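Alpha-L-rhamnosidase (Aspergillus terreus, PDB 6GSZ) probably hydrolyses terminal non-reducing alpha-L-rhamnose residues in alpha-L-rhamnosides, as a multidomain glycoside hydrolase. Local coordinates at residues M426-G430 with K804-P808; N482-A488 with Q537-F542; T807-A812 with E835-T840. All coordinates share one frame; numbering follows the deposited sequence.

Contact 1: M426-G430 with K804-P808; sequences MERTG and KFLTP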
loop_
_atom_site.group_PDB
_atom_site.type_symbol
_atom_site.label_atom_id
_atom_site.label_comp_id
_atom_site.label_asym_id
_atom_site.label_seq_id
_atom_site.Cartn_x
_atom_site.Cartn_y
_atom_site.Cartn_z
ATOM N N MET A 426 -0.258 4.062 -6.757
ATOM C CA MET A 426 0.398 5.146 -6.052
ATOM C C MET A 426 1.511 5.738 -6.919
ATOM O O MET A 426 2.110 5.075 -7.734
ATOM C CB MET A 426 0.990 4.595 -4.747
ATOM C CG MET A 426 -0.069 4.084 -3.750
ATOM S SD MET A 426 0.685 3.200 -2.380
ATOM C CE MET A 426 1.424 1.816 -3.228
ATOM N N GLU A 427 1.849 7.002 -6.636
ATOM C CA GLU A 427 2.954 7.654 -7.343
ATOM C C GLU A 427 4.283 7.102 -6.808
ATOM O O GLU A 427 4.510 7.118 -5.594
ATOM C CB GLU A 427 2.888 9.157 -7.135
ATOM C CG GLU A 427 3.942 9.901 -7.911
ATOM C CD GLU A 427 3.834 11.420 -7.832
ATOM O OE1 GLU A 427 3.208 11.951 -6.868
ATOM O OE2 GLU A 427 4.364 12.078 -8.764
ATOM N N ARG A 428 5.114 6.586 -7.700
ATOM C CA ARG A 428 6.448 6.138 -7.347
ATOM C C ARG A 428 7.324 7.331 -6.932
ATOM O O ARG A 428 7.361 8.360 -7.629
ATOM C CB ARG A 428 7.105 5.426 -8.531
ATOM C CG ARG A 428 8.461 4.814 -8.241
ATOM C CD ARG A 428 8.410 3.610 -7.318
ATOM N NE ARG A 428 9.772 3.187 -6.996
ATOM C CZ ARG A 428 10.571 2.485 -7.782
ATOM N NH1 ARG A 428 11.826 2.209 -7.399
ATOM N NH2 ARG A 428 10.073 2.014 -8.933
ATOM N N THR A 429 8.005 7.158 -5.792
ATOM C CA THR A 429 8.829 8.233 -5.231
ATOM C C THR A 429 10.268 7.808 -4.944
ATOM O O THR A 429 11.132 8.716 -4.907
ATOM C CB THR A 429 8.203 8.815 -3.956
ATOM O OG1 THR A 429 7.931 7.786 -3.007
ATOM C CG2 THR A 429 6.937 9.588 -4.241
ATOM N N GLY A 430 10.569 6.562 -4.638
ATOM C CA GLY A 430 11.879 6.213 -4.097
ATOM C C GLY A 430 12.589 5.142 -4.882
ATOM O O GLY A 430 11.959 4.146 -5.291
ATOM N N LYS A 804 17.338 8.051 -4.840
ATOM C CA LYS A 804 16.524 9.175 -5.196
ATOM C C LYS A 804 15.217 9.103 -4.402
ATOM O O LYS A 804 14.645 8.008 -4.266
ATOM C CB LYS A 804 16.188 9.166 -6.703
ATOM C CG LYS A 804 17.375 9.145 -7.646
ATOM C CD LYS A 804 16.984 9.277 -9.103
ATOM C CE LYS A 804 18.179 9.107 -10.015
ATOM N NZ LYS A 804 17.802 9.077 -11.451
ATOM N N PHE A 805 14.713 10.255 -3.976
ATOM C CA PHE A 805 13.455 10.339 -3.269
ATOM C C PHE A 805 12.717 11.605 -3.665
ATOM O O PHE A 805 13.218 12.721 -3.441
ATOM C CB PHE A 805 13.633 10.269 -1.749
ATOM C CG PHE A 805 12.339 10.380 -1.005
ATOM C CD1 PHE A 805 11.338 9.445 -1.231
ATOM C CD2 PHE A 805 12.090 11.418 -0.143
ATOM C CE1 PHE A 805 10.117 9.568 -0.603
ATOM C CE2 PHE A 805 10.870 11.544 0.485
ATOM C CZ PHE A 805 9.859 10.626 0.218
ATOM N N LEU A 806 11.501 11.413 -4.207
ATOM C CA LEU A 806 10.639 12.525 -4.573
ATOM C C LEU A 806 9.861 12.994 -3.352
ATOM O O LEU A 806 8.819 12.480 -2.998
ATOM C CB LEU A 806 9.721 12.097 -5.707
ATOM C CG LEU A 806 8.908 13.197 -6.376
ATOM C CD1 LEU A 806 9.816 14.237 -7.021
ATOM C CD2 LEU A 806 7.998 12.563 -7.415
ATOM N N THR A 807 10.455 13.951 -2.659
ATOM C CA THR A 807 9.880 14.577 -1.501
ATOM C C THR A 807 8.644 15.370 -1.907
ATOM O O THR A 807 8.460 15.662 -3.105
ATOM C CB THR A 807 10.854 15.554 -0.806
ATOM O OG1 THR A 807 10.890 16.792 -1.515
ATOM C CG2 THR A 807 12.249 15.018 -0.592
ATOM N N PRO A 808 7.817 15.800 -0.925
ATOM C CA PRO A 808 6.752 16.751 -1.211
ATOM C C PRO A 808 7.163 18.089 -1.856
ATOM O O PRO A 808 6.302 18.841 -2.311
ATOM C CB PRO A 808 6.128 16.948 0.184
ATOM C CG PRO A 808 6.431 15.689 0.969
ATOM C CD PRO A 808 7.830 15.378 0.488
#
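Thr429 and Gly430 lie against Phe805 and Leu806 where edge strand 430-434, one of the two outermost, joins strand 800-807 in an antiparallel five-stranded sheet. Gly430 and Phe805 form a non-hydrogen-bonded antiparallel pair, with CA atoms 4.5 Å apart. The Leu806 N-H gives the single hydrogen bond across the contact, to Thr429 O (2.8 Å, 161° at the hydrogen). Two CA-H...O contacts, from Phe805 CA to Thr429 O and from Gly430 CA to Lys804 O (3.3 Å each), accompany the close approach of the backbones.

The tight part is built round Thr429. Its side chain runs alongside that of Phe805 in one direction: OG1, set between backbone N and carbonyl carbon (chi1 54°), comes obliquely to within 3.7 Å of Phe805 CE1. That hydroxyl is hydrogen-bonded to Phe483 O, so its polar end is satisfied beyond the strand pair. The methyl CG2 turns to Leu806, 3.7 Å from its carbonyl O, and the two side chains are roughly perpendicular. Gly430 CA sits at the edge of the Phe805 ring, near its plane, while Phe483 stacks on the same phenylalanine.

Packing thins toward Glu427. Its extended chain passes across that of Leu806, and only OE2 meets it, 3.9 Å from CD2; OE1 of this partly exposed residue makes a salt bridge with Arg28. At the other border the aliphatic chain of the exposed Lys804 departs, and its NZ is hydrogen-bonded to a 2-(2-methoxyethoxy)ethanol molecule, probably from the crystallisation liquor. Arg428 also turns from strand 800-807, gripping Gly430 O side-on with NE and NH1, each 2.9 Å from that oxygen.

Contact 2: N482-A488 with Q537-F542; sequences NFIYDTA and QLYESF. With CA (calcium ion), chain K.
The Phe542 ring is held between Ala488 CB on one face and Ser541 CB on the other, both offset toward the rim. Ala488 makes a CH-pi contact, its CB 3.8 Å from the centroid of the Phe542 ring and 16° off the normal. At the edge, near the ring plane, stands Thr487 OG1, 3.5 Å from Phe542 CE2. Asp486 OD1 approaches Phe542 CE1 obliquely, the carboxylate and ring planes 13° apart.

Helices 471-484 and 530-542, both in the six-hairpin glycosidase domain, meet here knob-into-hole: Asn482 sits among Gln537, Leu538, Ser541 and Phe542. Its ND2 donates in the amide plane to Ser541 OG (3.1 Å), which also accepts from Gln537 NE2. Thr487 OG1 donates to Asn482 OD1 from above the carbonyl plane, holding the amide from its other end.

Beyond the end of helix 471-484, Asp486 reaches out with CG anti to the backbone N (chi1 -176°). OD1 caps the next helix by accepting from Ala488 N at 3.2 Å, the nitrogen lying almost straight beyond the end of the C-O bond. OD2 binds the calcium ion at 2.3 Å, alongside waters 2, 3 and 4 and three atoms from elsewhere in the structure.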
loop_
_atom_site.group_PDB
_atom_site.type_symbol
_atom_site.label_atom_id
_atom_site.label_comp_id
_atom_site.label_asym_id
_atom_site.label_seq_id
_atom_site.Cartn_x
_atom_site.Cartn_y
_atom_site.Cartn_z
ATOM N N ASN A 482 6.832 4.094 2.695
ATOM C CA ASN A 482 6.531 5.468 2.485
ATOM C C ASN A 482 7.656 6.222 1.737
ATOM O O ASN A 482 7.439 7.359 1.277
ATOM C CB ASN A 482 6.336 6.202 3.816
ATOM C CG ASN A 482 5.191 5.721 4.671
ATOM O OD1 ASN A 482 4.377 4.876 4.216
ATOM N ND2 ASN A 482 4.999 6.318 5.848
ATOM N N PHE A 483 8.820 5.586 1.615
ATOM C CA PHE A 483 9.880 6.106 0.789
ATOM C C PHE A 483 9.695 5.655 -0.669
ATOM O O PHE A 483 9.928 6.418 -1.634
ATOM C CB PHE A 483 11.223 5.603 1.326
ATOM C CG PHE A 483 12.446 6.146 0.636
ATOM C CD1 PHE A 483 12.959 5.551 -0.501
ATOM C CD2 PHE A 483 13.137 7.234 1.164
ATOM C CE1 PHE A 483 14.120 6.027 -1.112
ATOM C CE2 PHE A 483 14.328 7.677 0.588
ATOM C CZ PHE A 483 14.809 7.082 -0.557
ATOM N N ILE A 484 9.287 4.392 -0.862
ATOM C CA ILE A 484 9.235 3.844 -2.237
ATOM C C ILE A 484 8.076 4.441 -3.048
ATOM O O ILE A 484 8.255 4.746 -4.222
ATOM C CB ILE A 484 9.200 2.309 -2.210
ATOM C CG1 ILE A 484 10.415 1.741 -1.460
ATOM C CG2 ILE A 484 9.077 1.738 -3.614
ATOM C CD1 ILE A 484 10.417 0.258 -1.366
ATOM N N TYR A 485 6.909 4.589 -2.390
ATOM C CA TYR A 485 5.736 5.159 -3.039
ATOM C C TYR A 485 5.087 6.174 -2.103
ATOM O O TYR A 485 5.251 6.100 -0.891
ATOM C CB TYR A 485 4.684 4.080 -3.331
ATOM C CG TYR A 485 4.914 3.184 -4.535
ATOM C CD1 TYR A 485 4.496 3.580 -5.802
ATOM C CD2 TYR A 485 5.555 1.958 -4.429
ATOM C CE1 TYR A 485 4.689 2.766 -6.913
ATOM C CE2 TYR A 485 5.753 1.145 -5.530
ATOM C CZ TYR A 485 5.330 1.554 -6.784
ATOM O OH TYR A 485 5.520 0.757 -7.895
ATOM N N ASP A 486 4.320 7.103 -2.685
ATOM C CA ASP A 486 3.496 8.030 -1.936
ATOM C C ASP A 486 2.246 7.281 -1.445
ATOM O O ASP A 486 1.266 7.082 -2.178
ATOM C CB ASP A 486 3.158 9.259 -2.764
ATOM C CG ASP A 486 2.373 10.310 -1.993
ATOM O OD1 ASP A 486 1.727 9.970 -0.968
ATOM O OD2 ASP A 486 2.532 11.512 -2.372
ATOM N N THR A 487 2.355 6.788 -0.204
ATOM C CA THR A 487 1.332 5.978 0.434
ATOM C C THR A 487 0.336 6.781 1.261
ATOM O O THR A 487 -0.513 6.176 1.925
ATOM C CB THR A 487 2.012 5.033 1.418
ATOM O OG1 THR A 487 2.781 5.876 2.266
ATOM C CG2 THR A 487 2.944 4.053 0.723
ATOM N N ALA A 488 0.429 8.124 1.235
ATOM C CA ALA A 488 -0.298 8.910 2.217
ATOM C C ALA A 488 -1.826 8.681 2.137
ATOM O O ALA A 488 -2.455 8.435 3.187
ATOM C CB ALA A 488 0.076 10.370 2.084
ATOM N N GLN A 537 4.785 7.246 11.854
ATOM C CA GLN A 537 5.594 7.170 10.643
ATOM C C GLN A 537 4.986 8.003 9.499
ATOM O O GLN A 537 5.711 8.540 8.629
ATOM C CB GLN A 537 5.920 5.745 10.241
ATOM C CG GLN A 537 6.806 5.632 9.014
ATOM C CD GLN A 537 8.178 6.249 9.219
ATOM O OE1 GLN A 537 8.921 5.787 10.064
ATOM N NE2 GLN A 537 8.512 7.230 8.381
ATOM N N LEU A 538 3.649 7.965 9.385
ATOM C CA LEU A 538 3.010 8.693 8.331
ATOM C C LEU A 538 3.345 10.187 8.462
ATOM O O LEU A 538 3.513 10.872 7.452
ATOM C CB LEU A 538 1.503 8.405 8.366
ATOM C CG LEU A 538 0.751 8.638 7.084
ATOM C CD1 LEU A 538 1.245 7.733 5.951
ATOM C CD2 LEU A 538 -0.726 8.431 7.348
ATOM N N TYR A 539 3.319 10.682 9.713
ATOM C CA TYR A 539 3.653 12.088 9.957
ATOM C C TYR A 539 5.152 12.388 9.678
ATOM O O TYR A 539 5.441 13.366 8.987
ATOM C CB TYR A 539 3.271 12.443 11.387
ATOM C CG TYR A 539 3.532 13.886 11.718
ATOM C CD1 TYR A 539 2.825 14.871 11.067
ATOM C CD2 TYR A 539 4.468 14.289 12.645
ATOM C CE1 TYR A 539 3.022 16.223 11.307
ATOM C CE2 TYR A 539 4.637 15.631 12.955
ATOM C CZ TYR A 539 3.924 16.611 12.275
ATOM O OH TYR A 539 4.116 17.941 12.511
ATOM N N GLU A 540 6.031 11.470 10.082
ATOM C CA GLU A 540 7.447 11.622 9.769
ATOM C C GLU A 540 7.633 11.758 8.248
ATOM O O GLU A 540 8.408 12.600 7.751
ATOM C CB GLU A 540 8.256 10.445 10.269
ATOM C CG GLU A 540 8.378 10.410 11.783
ATOM C CD GLU A 540 9.105 11.569 12.426
ATOM O OE1 GLU A 540 10.308 11.727 12.120
ATOM O OE2 GLU A 540 8.428 12.313 13.186
ATOM N N SER A 541 6.875 10.951 7.492
ATOM C CA SER A 541 7.083 10.901 6.031
ATOM C C SER A 541 6.432 12.091 5.305
ATOM O O SER A 541 7.021 12.629 4.331
ATOM C CB SER A 541 6.478 9.613 5.501
ATOM O OG SER A 541 7.207 8.495 5.962
ATOM N N PHE A 542 5.209 12.475 5.723
ATOM C CA PHE A 542 4.410 13.431 4.893
ATOM C C PHE A 542 4.065 14.750 5.602
ATOM O O PHE A 542 3.626 15.698 4.971
ATOM C CB PHE A 542 3.178 12.744 4.317
ATOM C CG PHE A 542 3.494 11.527 3.493
ATOM C CD1 PHE A 542 4.107 11.624 2.259
ATOM C CD2 PHE A 542 3.218 10.280 3.993
ATOM C CE1 PHE A 542 4.425 10.490 1.531
ATOM C CE2 PHE A 542 3.550 9.134 3.272
ATOM C CZ PHE A 542 4.150 9.234 2.048
HETATM CA CA CA K . 2.235 13.737 -2.042
HETATM O O HOH W 1 9.157 8.924 3.702
HETATM O O HOH W 2 0.954 12.761 -0.470
HETATM O O HOH W 3 4.649 13.452 -1.552
HETATM O O HOH W 4 3.343 15.347 -3.462
#

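Contact 3: T807-A812 with E835-T840; sequences TPYGMA and EVPPNT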
loop_
_atom_site.group_PDB
_atom_site.type_symbol
_atom_site.label_atom_id
_atom_site.label_comp_id
_atom_site.label_asym_id
_atom_site.label_seq_id
_atom_site.Cartn_x
_atom_site.Cartn_y
_atom_site.Cartn_z
ATOM N N THR A 807 10.455 13.951 -2.659
ATOM C CA THR A 807 9.880 14.577 -1.501
ATOM C C THR A 807 8.644 15.370 -1.907
ATOM O O THR A 807 8.460 15.662 -3.105
ATOM C CB THR A 807 10.854 15.554 -0.806
ATOM O OG1 THR A 807 10.890 16.792 -1.515
ATOM C CG2 THR A 807 12.249 15.018 -0.592
ATOM N N PRO A 808 7.817 15.800 -0.925
ATOM C CA PRO A 808 6.752 16.751 -1.211
ATOM C C PRO A 808 7.163 18.089 -1.856
ATOM O O PRO A 808 6.302 18.841 -2.311
ATOM C CB PRO A 808 6.128 16.948 0.184
ATOM C CG PRO A 808 6.431 15.689 0.969
ATOM C CD PRO A 808 7.830 15.378 0.488
ATOM N N TYR A 809 8.474 18.367 -1.894
ATOM C CA TYR A 809 9.054 19.595 -2.453
ATOM C C TYR A 809 9.689 19.391 -3.834
ATOM O O TYR A 809 9.992 20.397 -4.525
ATOM C CB TYR A 809 10.095 20.170 -1.496
ATOM C CG TYR A 809 9.470 20.508 -0.174
ATOM C CD1 TYR A 809 8.923 21.766 0.039
ATOM C CD2 TYR A 809 9.391 19.577 0.854
ATOM C CE1 TYR A 809 8.253 22.072 1.211
ATOM C CE2 TYR A 809 8.737 19.859 2.033
ATOM C CZ TYR A 809 8.157 21.113 2.220
ATOM O OH TYR A 809 7.467 21.419 3.357
ATOM N N GLY A 810 9.971 18.142 -4.208
ATOM C CA GLY A 810 10.768 17.842 -5.366
ATOM C C GLY A 810 11.856 16.826 -5.049
ATOM O O GLY A 810 11.928 16.257 -3.932
ATOM N N MET A 811 12.674 16.530 -6.059
ATOM C CA MET A 811 13.607 15.424 -5.954
ATOM C C MET A 811 14.771 15.733 -5.010
ATOM O O MET A 811 15.422 16.797 -5.109
ATOM C CB MET A 811 14.164 15.063 -7.329
ATOM C CG MET A 811 14.915 13.749 -7.344
ATOM S SD MET A 811 13.869 12.314 -6.989
ATOM C CE MET A 811 12.820 12.367 -8.431
ATOM N N ALA A 812 15.011 14.803 -4.075
ATOM C CA ALA A 812 16.245 14.721 -3.313
ATOM C C ALA A 812 17.029 13.510 -3.806
ATOM O O ALA A 812 16.429 12.499 -4.177
ATOM C CB ALA A 812 15.983 14.586 -1.835
ATOM N N GLU A 835 21.522 16.221 -4.251
ATOM C CA GLU A 835 20.498 17.103 -4.789
ATOM C C GLU A 835 19.479 17.398 -3.694
ATOM O O GLU A 835 18.970 16.460 -3.075
ATOM C CB GLU A 835 19.824 16.381 -5.938
ATOM C CG GLU A 835 18.761 17.131 -6.656
ATOM C CD GLU A 835 18.121 16.288 -7.767
ATOM O OE1 GLU A 835 18.374 15.013 -7.827
ATOM O OE2 GLU A 835 17.382 16.888 -8.570
ATOM N N VAL A 836 19.231 18.681 -3.454
ATOM C CA VAL A 836 18.346 19.186 -2.394
ATOM C C VAL A 836 17.277 20.014 -3.082
ATOM O O VAL A 836 17.594 20.936 -3.822
ATOM C CB VAL A 836 19.135 19.986 -1.342
ATOM C CG1 VAL A 836 18.256 20.644 -0.277
ATOM C CG2 VAL A 836 20.185 19.089 -0.705
ATOM N N PRO A 837 15.975 19.690 -2.913
ATOM C CA PRO A 837 14.964 20.393 -3.680
ATOM C C PRO A 837 14.676 21.811 -3.218
ATOM O O PRO A 837 14.918 22.184 -2.045
ATOM C CB PRO A 837 13.721 19.480 -3.557
ATOM C CG PRO A 837 13.945 18.724 -2.257
ATOM C CD PRO A 837 15.441 18.606 -2.080
ATOM N N PRO A 838 14.111 22.624 -4.145
ATOM C CA PRO A 838 13.669 23.967 -3.810
ATOM C C PRO A 838 12.816 23.941 -2.535
ATOM O O PRO A 838 11.968 23.073 -2.349
ATOM C CB PRO A 838 12.897 24.427 -5.058
ATOM C CG PRO A 838 13.496 23.612 -6.176
ATOM C CD PRO A 838 13.810 22.277 -5.550
ATOM N N ASN A 839 12.967 24.977 -1.716
ATOM C CA ASN A 839 12.172 25.230 -0.510
ATOM C C ASN A 839 12.551 24.315 0.659
ATOM O O ASN A 839 11.822 24.299 1.670
ATOM C CB ASN A 839 10.664 25.174 -0.797
ATOM C CG ASN A 839 9.904 26.210 0.008
ATOM O OD1 ASN A 839 10.496 27.224 0.441
ATOM N ND2 ASN A 839 8.608 26.016 0.213
ATOM N N THR A 840 13.648 23.549 0.524
ATOM C CA THR A 840 14.136 22.698 1.616
ATOM C C THR A 840 15.585 23.077 1.956
ATOM O O THR A 840 16.260 23.760 1.176
ATOM C CB THR A 840 14.034 21.207 1.272
ATOM O OG1 THR A 840 15.037 20.824 0.312
ATOM C CG2 THR A 840 12.649 20.839 0.777
HETATM O O HOH W 5 15.704 18.901 -6.750
#
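Tyr809 packs along the turn made by Pro837-Thr840, with Thr840 CG2 as its closest partner. Its CB meets this methyl and, at 3.6 Å, Pro838 O; Pro837 CG lies a little farther from it. The next atom, CG, is 3.3 Å from Thr840 CG2, which approaches the ring obliquely. CD2 and CD1 border the same methyl, and CD1 also touches Asn839 CB at 3.9 Å. Farther out, CE1 skirts Asn839 ND2, with ring and amide planes 70° apart; that nitrogen is hydrogen-bonded to Ser60 and Ser62, while Asn839 OD1 accepts from Gln38 N. CZ and the terminal OH extend past the 835-840 segment, and the Tyr809 side chain also touches Ser62, Val63 and Arg786.

Threonines brace both the type I turn Thr807-Gly810 and the type II turn Pro837-Thr840. Thr807 OG1, set by a chi1 of 79° between backbone N and carbonyl carbon, accepts from Tyr809 N, an ST turn, and donates to Gly810 O in the carbonyl plane on a lone pair. Thr840 OG1 donates to Pro837 O (2.7 Å), which also accepts from Thr840 N.

Pro837 fills the middle, with CB 3.6 Å from Gly810 C and CD facing both Met811 O and Ala812 CB. At the partly exposed border, Met811 CG passes Glu835 OE1, itself hydrogen-bonded to Ser813, and water 5 donates to both Met811 O and Glu835 OE2. Ala812 CA-H points to Glu835 O, 3.2 Å away. This is the open end of the hairpin of strands 810-819 and 828-836 in the C-terminal domain's sheet.

How the contacts relate
From the N terminus, the chain first passes 426-430, the loop that leads into edge strand 430-434, then runs through helix 471-484 to 482-488. Contact 2 closes a loop of 48 residues at helix 530-542, joining two helices of the glycosidase domain. The chain continues until strand 800-807 returns to 426-430; contact 1 closes this far longer loop, about half helix with little strand, which contains contact 2 whole. Contact 3 begins on Thr807 and Pro808, shared with contact 1, and closes a short hairpin at 835-840. Contacts 1 and 3 therefore span successive strands of one sheet, joined by the backbone hydrogen bond Ala812 N to Phe805 O; another, Thr429 N to Ile484 O, ties contact 1 to contact 2.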